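Long-range contacts in O-methyltransferase (Coxiella burnetii, PDB 3TR6), which probably transfers methyl groups from S-adenosylmethionine to oxygen atoms of its substrates, as a class I, Rossmann-like O-methyltransferase: residues Y141-I146 against G167-V172; A45-P50 against T75-I80; I71-G76 against L92-V97. All coordinates share one frame; numbering follows the deposited sequence.

Contact 1 (Y141-I146 against G167-V172); sequences YDLIYI and GGLIAV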
loop_
_atom_site.group_PDB
_atom_site.type_symbol
_atom_site.label_atom_id
_atom_site.label_comp_id
_atom_site.label_asym_id
_atom_site.label_seq_id
_atom_site.Cartn_x
_atom_site.Cartn_y
_atom_site.Cartn_z
ATOM N N TYR A 141 -20.283 1.980 -1.046
ATOM C CA TYR A 141 -19.042 2.009 -1.808
ATOM C C TYR A 141 -17.861 1.336 -1.116
ATOM O O TYR A 141 -17.772 1.311 0.114
ATOM C CB TYR A 141 -18.718 3.444 -2.231
ATOM C CG TYR A 141 -19.736 3.966 -3.206
ATOM C CD1 TYR A 141 -19.550 3.810 -4.571
ATOM C CD2 TYR A 141 -20.911 4.568 -2.763
ATOM C CE1 TYR A 141 -20.485 4.258 -5.470
ATOM C CE2 TYR A 141 -21.855 5.024 -3.662
ATOM C CZ TYR A 141 -21.634 4.864 -5.015
ATOM O OH TYR A 141 -22.559 5.309 -5.930
ATOM N N ASP A 142 -16.964 0.789 -1.935
ATOM C CA ASP A 142 -15.815 0.028 -1.466
ATOM C C ASP A 142 -14.557 0.882 -1.399
ATOM O O ASP A 142 -13.779 0.786 -0.450
ATOM C CB ASP A 142 -15.581 -1.161 -2.392
ATOM C CG ASP A 142 -16.767 -2.099 -2.436
ATOM O OD1 ASP A 142 -17.309 -2.425 -1.355
ATOM O OD2 ASP A 142 -17.164 -2.499 -3.550
ATOM N N LEU A 143 -14.370 1.723 -2.409
ATOM C CA LEU A 143 -13.149 2.500 -2.548
ATOM C C LEU A 143 -13.438 3.873 -3.128
ATOM O O LEU A 143 -14.068 3.991 -4.179
ATOM C CB LEU A 143 -12.157 1.752 -3.444
ATOM C CG LEU A 143 -10.876 2.486 -3.853
ATOM C CD1 LEU A 143 -10.110 2.953 -2.635
ATOM C CD2 LEU A 143 -10.001 1.600 -4.726
ATOM N N ILE A 144 -12.977 4.911 -2.442
ATOM C CA ILE A 144 -13.111 6.273 -2.946
ATOM C C ILE A 144 -11.751 6.980 -3.046
ATOM O O ILE A 144 -11.007 7.064 -2.067
ATOM C CB ILE A 144 -14.085 7.104 -2.085
ATOM C CG1 ILE A 144 -15.464 6.443 -2.054
ATOM C CG2 ILE A 144 -14.206 8.517 -2.623
ATOM C CD1 ILE A 144 -16.489 7.174 -1.195
ATOM N N TYR A 145 -11.440 7.482 -4.237
ATOM C CA TYR A 145 -10.185 8.183 -4.492
ATOM C C TYR A 145 -10.431 9.679 -4.625
ATOM O O TYR A 145 -11.093 10.129 -5.563
ATOM C CB TYR A 145 -9.523 7.631 -5.756
ATOM C CG TYR A 145 -8.234 8.319 -6.164
ATOM C CD1 TYR A 145 -7.181 8.462 -5.271
ATOM C CD2 TYR A 145 -8.062 8.795 -7.458
ATOM C CE1 TYR A 145 -5.996 9.080 -5.653
ATOM C CE2 TYR A 145 -6.890 9.408 -7.851
ATOM C CZ TYR A 145 -5.858 9.552 -6.948
ATOM O OH TYR A 145 -4.689 10.168 -7.351
ATOM N N ILE A 146 -9.898 10.443 -3.676
ATOM C CA ILE A 146 -10.117 11.883 -3.623
ATOM C C ILE A 146 -8.942 12.644 -4.219
ATOM O O ILE A 146 -7.856 12.672 -3.641
ATOM C CB ILE A 146 -10.322 12.360 -2.178
ATOM C CG1 ILE A 146 -11.495 11.616 -1.529
ATOM C CG2 ILE A 146 -10.517 13.870 -2.146
ATOM C CD1 ILE A 146 -11.650 11.889 -0.054
ATOM N N GLY A 167 -15.261 -1.280 6.362
ATOM C CA GLY A 167 -14.047 -1.808 5.770
ATOM C C GLY A 167 -13.735 -1.193 4.416
ATOM O O GLY A 167 -12.806 -1.621 3.736
ATOM N N GLY A 168 -14.515 -0.189 4.022
ATOM C CA GLY A 168 -14.264 0.538 2.792
ATOM C C GLY A 168 -12.996 1.365 2.896
ATOM O O GLY A 168 -12.475 1.576 3.994
ATOM N N LEU A 169 -12.499 1.844 1.759
ATOM C CA LEU A 169 -11.215 2.539 1.735
ATOM C C LEU A 169 -11.252 3.922 1.080
ATOM O O LEU A 169 -11.734 4.078 -0.041
ATOM C CB LEU A 169 -10.159 1.675 1.045
ATOM C CG LEU A 169 -8.739 2.235 1.066
ATOM C CD1 LEU A 169 -8.192 2.235 2.491
ATOM C CD2 LEU A 169 -7.822 1.453 0.133
ATOM N N ILE A 170 -10.733 4.917 1.794
ATOM C CA ILE A 170 -10.500 6.240 1.221
ATOM C C ILE A 170 -9.032 6.391 0.838
ATOM O O ILE A 170 -8.145 6.126 1.646
ATOM C CB ILE A 170 -10.832 7.369 2.212
ATOM C CG1 ILE A 170 -12.319 7.371 2.558
ATOM C CG2 ILE A 170 -10.433 8.713 1.630
ATOM C CD1 ILE A 170 -12.674 8.323 3.664
ATOM N N ALA A 171 -8.780 6.816 -0.395
ATOM C CA ALA A 171 -7.430 7.152 -0.830
ATOM C C ALA A 171 -7.354 8.643 -1.150
ATOM O O ALA A 171 -8.148 9.153 -1.936
ATOM C CB ALA A 171 -7.034 6.321 -2.032
ATOM N N VAL A 172 -6.408 9.340 -0.528
ATOM C CA VAL A 172 -6.261 10.777 -0.737
ATOM C C VAL A 172 -4.885 11.106 -1.302
ATOM O O VAL A 172 -3.865 10.742 -0.720
ATOM C CB VAL A 172 -6.475 11.562 0.573
ATOM C CG1 VAL A 172 -6.373 13.064 0.324
ATOM C CG2 VAL A 172 -7.823 11.209 1.188
#

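Contact 2 (A45-P50 against T75-I80); sequences AMQTAP and TGYSAI. With SAH (S-adenosyl-L-homocysteine), chain C.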
loop_
_atom_site.group_PDB
_atom_site.type_symbol
_atom_site.label_atom_id
_atom_site.label_comp_id
_atom_site.label_asym_id
_atom_site.label_seq_id
_atom_site.Cartn_x
_atom_site.Cartn_y
_atom_site.Cartn_z
ATOM N N ALA A 45 0.310 18.475 -15.262
ATOM C CA ALA A 45 1.051 18.031 -14.080
ATOM C C ALA A 45 0.168 17.485 -12.953
ATOM O O ALA A 45 0.623 16.676 -12.141
ATOM C CB ALA A 45 1.951 19.143 -13.562
HETATM N N MSE A 46 -1.085 17.922 -12.895
HETATM C CA MSE A 46 -1.991 17.433 -11.861
HETATM C C MSE A 46 -2.471 16.007 -12.152
HETATM O O MSE A 46 -3.321 15.469 -11.445
HETATM C CB MSE A 46 -3.171 18.395 -11.639
HETATM C CG MSE A 46 -3.972 18.755 -12.884
HETATM SE SE MSE A 46 -5.349 20.110 -12.533
HETATM C CE MSE A 46 -4.834 20.603 -10.723
ATOM N N GLN A 47 -1.905 15.396 -13.187
ATOM C CA GLN A 47 -2.234 14.019 -13.531
ATOM C C GLN A 47 -1.651 13.048 -12.507
ATOM O O GLN A 47 -0.572 13.280 -11.951
ATOM C CB GLN A 47 -1.726 13.680 -14.931
ATOM C CG GLN A 47 -2.243 12.362 -15.481
ATOM C CD GLN A 47 -1.758 12.097 -16.895
ATOM O OE1 GLN A 47 -0.670 12.525 -17.277
ATOM N NE2 GLN A 47 -2.572 11.402 -17.681
ATOM N N THR A 48 -2.371 11.959 -12.260
ATOM C CA THR A 48 -1.940 10.967 -11.287
ATOM C C THR A 48 -0.654 10.288 -11.740
ATOM O O THR A 48 -0.517 9.911 -12.906
ATOM C CB THR A 48 -3.037 9.906 -11.046
ATOM O OG1 THR A 48 -4.210 10.545 -10.533
ATOM C CG2 THR A 48 -2.565 8.855 -10.051
ATOM N N ALA A 49 0.289 10.145 -10.813
ATOM C CA ALA A 49 1.546 9.460 -11.093
ATOM C C ALA A 49 1.283 8.009 -11.490
ATOM O O ALA A 49 0.497 7.314 -10.841
ATOM C CB ALA A 49 2.467 9.526 -9.883
ATOM N N PRO A 50 1.935 7.549 -12.566
ATOM C CA PRO A 50 1.730 6.180 -13.049
ATOM C C PRO A 50 1.889 5.155 -11.928
ATOM O O PRO A 50 1.100 4.215 -11.836
ATOM C CB PRO A 50 2.834 6.015 -14.093
ATOM C CG PRO A 50 3.069 7.392 -14.592
ATOM C CD PRO A 50 2.877 8.301 -13.411
ATOM N N THR A 75 -8.177 14.045 -17.270
ATOM C CA THR A 75 -8.246 13.284 -18.513
ATOM C C THR A 75 -8.442 11.793 -18.242
ATOM O O THR A 75 -8.276 10.960 -19.135
ATOM C CB THR A 75 -7.014 13.518 -19.406
ATOM O OG1 THR A 75 -5.825 13.160 -18.695
ATOM C CG2 THR A 75 -6.932 14.983 -19.823
ATOM N N GLY A 76 -8.785 11.470 -16.996
ATOM C CA GLY A 76 -9.234 10.138 -16.628
ATOM C C GLY A 76 -8.190 9.057 -16.414
ATOM O O GLY A 76 -8.487 7.875 -16.600
ATOM N N TYR A 77 -6.982 9.438 -16.006
ATOM C CA TYR A 77 -5.918 8.457 -15.798
ATOM C C TYR A 77 -6.245 7.491 -14.654
ATOM O O TYR A 77 -6.195 6.271 -14.823
ATOM C CB TYR A 77 -4.562 9.138 -15.559
ATOM C CG TYR A 77 -3.385 8.183 -15.641
ATOM C CD1 TYR A 77 -2.646 8.053 -16.813
ATOM C CD2 TYR A 77 -3.022 7.400 -14.552
ATOM C CE1 TYR A 77 -1.575 7.177 -16.894
ATOM C CE2 TYR A 77 -1.957 6.523 -14.624
ATOM C CZ TYR A 77 -1.237 6.414 -15.794
ATOM O OH TYR A 77 -0.179 5.537 -15.855
ATOM N N SER A 78 -6.580 8.037 -13.489
ATOM C CA SER A 78 -6.877 7.210 -12.325
ATOM C C SER A 78 -8.181 6.438 -12.503
ATOM O O SER A 78 -8.312 5.307 -12.033
ATOM C CB SER A 78 -6.929 8.061 -11.055
ATOM O OG SER A 78 -7.882 9.103 -11.170
ATOM N N ALA A 79 -9.141 7.058 -13.186
ATOM C CA ALA A 79 -10.423 6.420 -13.456
ATOM C C ALA A 79 -10.231 5.167 -14.297
ATOM O O ALA A 79 -10.852 4.136 -14.044
ATOM C CB ALA A 79 -11.361 7.390 -14.156
ATOM N N ILE A 80 -9.364 5.265 -15.296
ATOM C CA ILE A 80 -9.074 4.143 -16.179
ATOM C C ILE A 80 -8.160 3.119 -15.509
ATOM O O ILE A 80 -8.324 1.913 -15.694
ATOM C CB ILE A 80 -8.430 4.624 -17.489
ATOM C CG1 ILE A 80 -9.427 5.477 -18.281
ATOM C CG2 ILE A 80 -7.949 3.444 -18.311
ATOM C CD1 ILE A 80 -8.826 6.176 -19.481
HETATM N N SAH C . -7.162 11.813 -10.771
HETATM C CA SAH C . -6.933 12.717 -11.864
HETATM C CB SAH C . -6.420 14.061 -11.377
HETATM C CG SAH C . -7.366 15.233 -11.503
HETATM S SD SAH C . -6.714 16.857 -11.144
HETATM C C SAH C . -5.946 12.125 -12.810
HETATM O O SAH C . -5.346 12.878 -13.625
HETATM O OXT SAH C . -5.707 10.891 -12.803
HETATM C "C5'" SAH C . -8.004 17.892 -10.470
HETATM C "C4'" SAH C . -9.280 17.850 -11.120
HETATM O "O4'" SAH C . -10.324 18.281 -10.180
HETATM C "C3'" SAH C . -9.319 18.806 -12.247
HETATM O "O3'" SAH C . -9.626 18.132 -13.397
HETATM C "C2'" SAH C . -10.389 19.759 -11.912
HETATM O "O2'" SAH C . -11.115 20.086 -13.030
HETATM C "C1'" SAH C . -11.232 19.003 -10.952
HETATM N N9 SAH C . -12.100 19.801 -10.091
HETATM C C8 SAH C . -11.825 20.999 -9.552
HETATM N N7 SAH C . -12.888 21.377 -8.823
HETATM C C5 SAH C . -13.836 20.422 -8.898
HETATM C C6 SAH C . -15.118 20.279 -8.358
HETATM N N6 SAH C . -15.678 21.293 -7.522
HETATM N N1 SAH C . -15.819 19.167 -8.639
HETATM C C2 SAH C . -15.309 18.207 -9.423
HETATM N N3 SAH C . -14.086 18.316 -9.958
HETATM C C4 SAH C . -13.333 19.407 -9.711
HETATM O O HOH W 1 -0.043 2.596 -14.213
#

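Contact 3 (I71-G76 against L92-V97); sequences IGTFTG and LITCDV. With SAH (S-adenosyl-L-homocysteine), chain C.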
loop_
_atom_site.group_PDB
_atom_site.type_symbol
_atom_site.label_atom_id
_atom_site.label_comp_id
_atom_site.label_asym_id
_atom_site.label_seq_id
_atom_site.Cartn_x
_atom_site.Cartn_y
_atom_site.Cartn_z
ATOM N N ILE A 71 -12.954 10.870 -7.572
ATOM C CA ILE A 71 -13.169 12.310 -7.457
ATOM C C ILE A 71 -12.031 13.115 -8.092
ATOM O O ILE A 71 -10.929 13.193 -7.546
ATOM C CB ILE A 71 -13.344 12.737 -5.991
ATOM C CG1 ILE A 71 -14.455 11.915 -5.328
ATOM C CG2 ILE A 71 -13.654 14.218 -5.904
ATOM C CD1 ILE A 71 -14.736 12.317 -3.894
ATOM N N GLY A 72 -12.312 13.714 -9.247
ATOM C CA GLY A 72 -11.315 14.461 -9.993
ATOM C C GLY A 72 -10.857 13.698 -11.221
ATOM O O GLY A 72 -9.819 13.038 -11.201
ATOM N N THR A 73 -11.631 13.798 -12.298
ATOM C CA THR A 73 -11.390 13.007 -13.498
ATOM C C THR A 73 -10.178 13.474 -14.296
ATOM O O THR A 73 -9.363 12.662 -14.733
ATOM C CB THR A 73 -12.603 13.044 -14.447
ATOM O OG1 THR A 73 -13.813 12.901 -13.695
ATOM C CG2 THR A 73 -12.508 11.934 -15.482
ATOM N N PHE A 74 -10.075 14.785 -14.490
ATOM C CA PHE A 74 -9.110 15.343 -15.427
ATOM C C PHE A 74 -9.262 14.616 -16.760
ATOM O O PHE A 74 -10.354 14.565 -17.316
ATOM C CB PHE A 74 -7.685 15.206 -14.894
ATOM C CG PHE A 74 -6.683 16.058 -15.622
ATOM C CD1 PHE A 74 -7.094 17.162 -16.354
ATOM C CD2 PHE A 74 -5.332 15.746 -15.587
ATOM C CE1 PHE A 74 -6.176 17.947 -17.032
ATOM C CE2 PHE A 74 -4.406 16.526 -16.262
ATOM C CZ PHE A 74 -4.831 17.630 -16.987
ATOM N N THR A 75 -8.177 14.045 -17.270
ATOM C CA THR A 75 -8.246 13.284 -18.513
ATOM C C THR A 75 -8.442 11.793 -18.242
ATOM O O THR A 75 -8.276 10.960 -19.135
ATOM C CB THR A 75 -7.014 13.518 -19.406
ATOM O OG1 THR A 75 -5.825 13.160 -18.695
ATOM C CG2 THR A 75 -6.932 14.983 -19.823
ATOM N N GLY A 76 -8.785 11.470 -16.996
ATOM C CA GLY A 76 -9.234 10.138 -16.628
ATOM C C GLY A 76 -8.190 9.057 -16.414
ATOM O O GLY A 76 -8.487 7.875 -16.600
ATOM N N LEU A 92 -17.404 2.115 -11.727
ATOM C CA LEU A 92 -16.713 3.281 -11.204
ATOM C C LEU A 92 -17.365 4.535 -11.753
ATOM O O LEU A 92 -17.547 4.668 -12.963
ATOM C CB LEU A 92 -15.226 3.243 -11.592
ATOM C CG LEU A 92 -14.290 4.349 -11.076
ATOM C CD1 LEU A 92 -12.846 3.864 -11.059
ATOM C CD2 LEU A 92 -14.419 5.644 -11.883
ATOM N N ILE A 93 -17.733 5.450 -10.866
ATOM C CA ILE A 93 -18.198 6.758 -11.303
ATOM C C ILE A 93 -17.110 7.791 -11.050
ATOM O O ILE A 93 -16.477 7.797 -9.995
ATOM C CB ILE A 93 -19.516 7.182 -10.618
ATOM C CG1 ILE A 93 -19.311 7.388 -9.121
ATOM C CG2 ILE A 93 -20.603 6.152 -10.864
ATOM C CD1 ILE A 93 -20.600 7.663 -8.385
ATOM N N THR A 94 -16.885 8.656 -12.031
ATOM C CA THR A 94 -15.813 9.634 -11.943
ATOM C C THR A 94 -16.375 11.051 -11.984
ATOM O O THR A 94 -17.276 11.351 -12.764
ATOM C CB THR A 94 -14.773 9.424 -13.061
ATOM O OG1 THR A 94 -13.754 10.423 -12.964
ATOM C CG2 THR A 94 -15.427 9.492 -14.433
ATOM N N CYS A 95 -15.840 11.918 -11.132
ATOM C CA CYS A 95 -16.394 13.252 -10.963
ATOM C C CYS A 95 -15.441 14.342 -11.428
ATOM O O CYS A 95 -14.247 14.305 -11.142
ATOM C CB CYS A 95 -16.752 13.493 -9.497
ATOM S SG CYS A 95 -17.723 12.183 -8.746
ATOM N N ASP A 96 -15.991 15.316 -12.141
ATOM C CA ASP A 96 -15.250 16.503 -12.528
ATOM C C ASP A 96 -16.244 17.557 -12.988
ATOM O O ASP A 96 -17.431 17.274 -13.148
ATOM C CB ASP A 96 -14.242 16.186 -13.636
ATOM C CG ASP A 96 -13.052 17.134 -13.634
ATOM O OD1 ASP A 96 -13.261 18.361 -13.529
ATOM O OD2 ASP A 96 -11.903 16.653 -13.725
ATOM N N VAL A 97 -15.760 18.774 -13.196
ATOM C CA VAL A 97 -16.619 19.861 -13.634
ATOM C C VAL A 97 -16.125 20.409 -14.970
ATOM O O VAL A 97 -16.756 21.276 -15.571
ATOM C CB VAL A 97 -16.652 20.987 -12.591
ATOM C CG1 VAL A 97 -15.338 21.748 -12.602
ATOM C CG2 VAL A 97 -17.823 21.923 -12.850
HETATM N N SAH C . -7.162 11.813 -10.771
HETATM C CA SAH C . -6.933 12.717 -11.864
HETATM C CB SAH C . -6.420 14.061 -11.377
HETATM C CG SAH C . -7.366 15.233 -11.503
HETATM S SD SAH C . -6.714 16.857 -11.144
HETATM C C SAH C . -5.946 12.125 -12.810
HETATM O O SAH C . -5.346 12.878 -13.625
HETATM O OXT SAH C . -5.707 10.891 -12.803
HETATM C "C5'" SAH C . -8.004 17.892 -10.470
HETATM C "C4'" SAH C . -9.280 17.850 -11.120
HETATM O "O4'" SAH C . -10.324 18.281 -10.180
HETATM C "C3'" SAH C . -9.319 18.806 -12.247
HETATM O "O3'" SAH C . -9.626 18.132 -13.397
HETATM C "C2'" SAH C . -10.389 19.759 -11.912
HETATM O "O2'" SAH C . -11.115 20.086 -13.030
HETATM C "C1'" SAH C . -11.232 19.003 -10.952
HETATM N N9 SAH C . -12.100 19.801 -10.091
HETATM C C8 SAH C . -11.825 20.999 -9.552
HETATM N N7 SAH C . -12.888 21.377 -8.823
HETATM C C5 SAH C . -13.836 20.422 -8.898
HETATM C C6 SAH C . -15.118 20.279 -8.358
HETATM N N6 SAH C . -15.678 21.293 -7.522
HETATM N N1 SAH C . -15.819 19.167 -8.639
HETATM C C2 SAH C . -15.309 18.207 -9.423
HETATM N N3 SAH C . -14.086 18.316 -9.958
HETATM C C4 SAH C . -13.333 19.407 -9.711
#

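Contact 1 (Y141-I146 against G167-V172)
Ile146 meets the neighbouring strand with the end of its longer branch, which reaches Ile170 at a slant and runs alongside Val172; CD1 lies 3.8 Å from Ile170 CG2 and 4.1 Å from Val172 CG2. A chi1 of -57°, with CG1 anti to the carbonyl carbon, brings CD1 to both methyls. Branched side chains suit an extended backbone, and here Ile144, Ile146 and Ile170 touch Ser160 of helix 153-163, Ile170 also Tyr157. This helix links the two parallel strands in a beta-alpha-beta crossover within the central sheet of the methyltransferase fold.

Ala171 belongs to the other face. Its CB touches Tyr145 CD1 at 3.9 Å, and a small residue suits a place where the ring and Leu218 and Leu220 of strand 218-223 all come close. Its N and O both turn to strand 141-146, bonding to the residues before and after Tyr145, its partner in register: Ala171 N donates to Ile144 O, and Ala171 O receives Ile146 N at 2.8 Å in a nearly straight bond (171° at the hydrogen).

Leu169 lies alongside Leu143 on this face, both side chains pointing the same way, with Leu169 CD2 3.9 Å from Leu143 CD1. Leu59 and Met63 of helix 50-63 cover Leu169, which also packs on Leu62 of the second subunit. Its N and O bond to Asp142 O and Ile144 N.

Four backbone bonds therefore satisfy polar groups where the touching side chains are almost all hydrocarbon. The exception, the Tyr145 hydroxyl, bonds to Gln52 and Thr48, which places this otherwise apolar pairing beside the cofactor pocket.

Contact 2 (A45-P50 against T75-I80)
Gln47 reaches across Tyr77 at about a right angle with an extended side chain, its CG anti to the backbone N (chi1 -169°), bringing NE2 to 3.5 Å from Tyr77 CD1. The amide plane is steeply turned, 76° from the ring, and the aliphatic part of the glutamine passes close to the cofactor carboxylate.

Thr48 directs its CB toward helix 77-83, and OG1 donates to OXT of S-adenosyl-L-homocysteine at 2.7 Å, while Thr48 N makes a weak bond to the second carboxylate oxygen. Ser78 completes this grip, its N donating to the same OXT at 3.1 Å and its OG accepting from the cofactor amino group at 2.8 Å; Asp70 bonds to that serine hydroxyl too. This is the amino-acid end of the cofactor pocket in the Rossmann-like methyltransferase fold, where the first turn of a helix offers a backbone N-H to a carboxylate. Gly76, at the N-cap position of that helix, has a positive phi that suits glycine.

Thr48 O lies over one face of the Tyr77 ring, 3.9 Å above its plane. Pro50, opening helix 50-63 behind the N-cap Ala49, crosses the tyrosine at about a right angle, its CB 3.5 Å from Tyr77 OH, a hydroxyl bonded to Glu26.

Contact 3 (I71-G76 against L92-V97)
Asp96 and Phe74 meet where the first strand of the Rossmann-like fold gives way to a glycine-containing loop, with a type II' turn from Thr73 to Gly76, facing an acidic residue that holds the ribose, the classic pairing of class I methyltransferases. The close-knit part lies at the loop. Thr73 points into strand 91-96, with OG1 anti to the carbonyl carbon (chi1 -43°), and crosses Thr94 at about a right angle; the two hydroxyl oxygens are 2.6 Å apart, and Asp70 bonds to that of Thr94. Cys95 O takes Gly72 N at 2.8 Å and, weakly, Thr73 N. Glycine suits position 72, since its positive phi would press a CB against the preceding carbonyl; its O accepts a weak bond from the cofactor amino group.

Looser is the flank where Ile71 pairs with Cys95 in a parallel bridge, CA atoms 4.9 Å apart, both side chains turning to helix 125-133. Beyond Asp96 the chain emerges at the exposed Val97, whose N bonds to Asp96 OD1.

The carboxylate grips both ribose hydroxyls: OD1 accepts from O2' at 2.8 Å, and OD2 from O3' at 2.7 Å, while Phe74 N donates to OD2 at 2.7 Å, nearly in line with its C-O bond.

How the contacts relate
From the N terminus, contact 2 comes first, closing a loop that runs through helix 50-63 and strand 67-71 and bringing the segment before that helix onto the start of helix 77-83. Contact 3 opens before contact 2 has closed, so the two loops cross, sharing Thr75 and Gly76; it then joins the end of the first strand to the second, strand 91-96, and both contacts line the cofactor pocket. Contact 1 follows in series, closing the crossover through helix 153-163. It shares a sheet with contact 3, where Tyr145 O meets Ile71 N at 2.8 Å, and reaches contact 2 through Tyr145, which packs on Ser78.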